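Local coordinates for uncharacterized ACR, COG1565 superfamily (Burkholderia thailandensis, PDB 4F3N), which is of unknown function but has a methyltransferase fold and may, like its family, methylate protein arginine using S-adenosylmethionine, at residues G90-Y94 with G333-T338. Numbering follows the deposited sequence.
Sequences GMGYY and GLQDIT
Tyr-93 lays one face of its ring on the backbone of 335-336. The peptide nitrogen of Asp-336 lies over the ring centre, 3.7 Å above the plane, while Gln-335 C sits nearer the rim, 3.4 Å above it. With chi1 of Tyr-93 at -176°, CG points away from the backbone N, and the ring passes over this peptide, bringing CE2 to 3.9 Å from Asp-336 CB. The Asp-336 carboxylate is nearly parallel to that ring, the planes 11° apart, but perpendicular to the ring of Tyr-94. The two tyrosines meet edge to face, Tyr-93 CD2 standing 3.7 Å above the centre of the Tyr-94 ring. Tyr-94 OH donates a weak hydrogen bond to Asp-336 OD1 at 2.5 Å. Between the backbones, Tyr-93 CA makes a CH...O contact with Gly-333 O at 3.4 Å. The contact joins the loop following helix 78-87 to the chain running into strand 336-342, part of a small mixed sheet separate from the seven-stranded methyltransferase sheet. The Asp-336 side chain lies about 8 Å from that of Thr-113, which binds S-adenosyl-L-homocysteine in a structure of this protein; none is bound here. Further out, Gln-335 OE1 bonds His-325 NE2, and its NE2 bonds Asp-327 O.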
loop_
_atom_site.group_PDB
_atom_site.type_symbol
_atom_site.label_atom_id
_atom_site.label_comp_id
_atom_site.label_asym_id
_atom_site.label_seq_id
_atom_site.Cartn_x
_atom_site.Cartn_y
_atom_site.Cartn_z
ATOM N N GLY A 90 0.648 -0.063 20.425
ATOM C CA GLY A 90 -0.088 -0.966 21.285
ATOM C C GLY A 90 -1.534 -1.185 20.922
ATOM O O GLY A 90 -1.972 -2.325 20.879
ATOM N N MET A 91 -2.272 -0.103 20.657
ATOM C CA MET A 91 -3.722 -0.134 20.501
ATOM C C MET A 91 -4.234 0.066 19.077
ATOM O O MET A 91 -5.410 -0.212 18.795
ATOM C CB MET A 91 -4.321 0.964 21.341
ATOM C CG MET A 91 -3.956 0.866 22.808
ATOM S SD MET A 91 -5.011 2.001 23.701
ATOM C CE MET A 91 -4.503 3.595 23.021
ATOM N N GLY A 92 -3.375 0.574 18.207
ATOM C CA GLY A 92 -3.751 0.810 16.806
ATOM C C GLY A 92 -3.945 -0.499 16.068
ATOM O O GLY A 92 -3.436 -1.539 16.492
ATOM N N TYR A 93 -4.650 -0.471 14.949
ATOM C CA TYR A 93 -4.946 -1.676 14.223
ATOM C C TYR A 93 -3.686 -2.473 13.862
ATOM O O TYR A 93 -3.664 -3.708 14.005
ATOM C CB TYR A 93 -5.667 -1.371 12.937
ATOM C CG TYR A 93 -6.095 -2.613 12.186
ATOM C CD1 TYR A 93 -7.096 -3.432 12.693
ATOM C CD2 TYR A 93 -5.504 -2.971 10.975
ATOM C CE1 TYR A 93 -7.484 -4.580 12.030
ATOM C CE2 TYR A 93 -5.887 -4.113 10.301
ATOM C CZ TYR A 93 -6.888 -4.909 10.833
ATOM O OH TYR A 93 -7.310 -6.044 10.184
ATOM N N TYR A 94 -2.688 -1.767 13.345
ATOM C CA TYR A 94 -1.473 -2.414 12.800
ATOM C C TYR A 94 -0.370 -2.571 13.815
ATOM O O TYR A 94 0.641 -3.257 13.556
ATOM C CB TYR A 94 -0.914 -1.611 11.638
ATOM C CG TYR A 94 -1.730 -1.650 10.389
ATOM C CD1 TYR A 94 -1.866 -2.821 9.658
ATOM C CD2 TYR A 94 -2.351 -0.524 9.920
ATOM C CE1 TYR A 94 -2.612 -2.853 8.491
ATOM C CE2 TYR A 94 -3.103 -0.539 8.771
ATOM C CZ TYR A 94 -3.226 -1.701 8.042
ATOM O OH TYR A 94 -3.949 -1.701 6.853
ATOM N N GLY A 333 -9.312 0.830 16.180
ATOM C CA GLY A 333 -8.257 -0.107 16.564
ATOM C C GLY A 333 -8.552 -1.536 16.155
ATOM O O GLY A 333 -7.641 -2.392 16.214
ATOM N N LEU A 334 -9.805 -1.852 15.801
ATOM C CA LEU A 334 -10.190 -3.234 15.481
ATOM C C LEU A 334 -10.545 -3.450 14.018
ATOM O O LEU A 334 -10.919 -4.555 13.616
ATOM C CB LEU A 334 -11.356 -3.696 16.354
ATOM C CG LEU A 334 -11.180 -3.537 17.860
ATOM C CD1 LEU A 334 -12.425 -4.076 18.590
ATOM C CD2 LEU A 334 -9.917 -4.241 18.356
ATOM N N GLN A 335 -10.446 -2.392 13.201
ATOM C CA GLN A 335 -10.663 -2.523 11.792
ATOM C C GLN A 335 -9.587 -1.757 11.006
ATOM O O GLN A 335 -8.958 -0.827 11.531
ATOM C CB GLN A 335 -12.081 -2.043 11.404
ATOM C CG GLN A 335 -12.322 -0.545 11.614
ATOM C CD GLN A 335 -13.595 -0.057 10.952
ATOM O OE1 GLN A 335 -14.513 -0.839 10.642
ATOM N NE2 GLN A 335 -13.681 1.265 10.731
ATOM N N ASP A 336 -9.418 -2.184 9.760
ATOM C CA ASP A 336 -8.522 -1.568 8.777
ATOM C C ASP A 336 -9.244 -0.358 8.188
ATOM O O ASP A 336 -10.457 -0.352 8.096
ATOM C CB ASP A 336 -8.311 -2.601 7.646
ATOM C CG ASP A 336 -7.127 -2.338 6.805
ATOM O OD1 ASP A 336 -6.422 -1.333 7.029
ATOM O OD2 ASP A 336 -6.907 -3.181 5.901
ATOM N N ILE A 337 -8.481 0.649 7.773
ATOM C CA ILE A 337 -9.006 1.776 7.011
ATOM C C ILE A 337 -8.020 1.984 5.860
ATOM O O ILE A 337 -6.809 2.106 6.102
ATOM C CB ILE A 337 -9.088 3.100 7.825
ATOM C CG1 ILE A 337 -9.928 2.915 9.124
ATOM C CG2 ILE A 337 -9.695 4.194 6.931
ATOM C CD1 ILE A 337 -9.868 4.091 10.102
ATOM N N THR A 338 -8.494 1.943 4.614
ATOM C CA THR A 338 -7.588 2.116 3.478
ATOM C C THR A 338 -8.219 3.076 2.490
ATOM O O THR A 338 -9.393 3.332 2.517
ATOM C CB THR A 338 -7.298 0.783 2.712
ATOM O OG1 THR A 338 -8.521 0.248 2.197
ATOM C CG2 THR A 338 -6.642 -0.242 3.613
#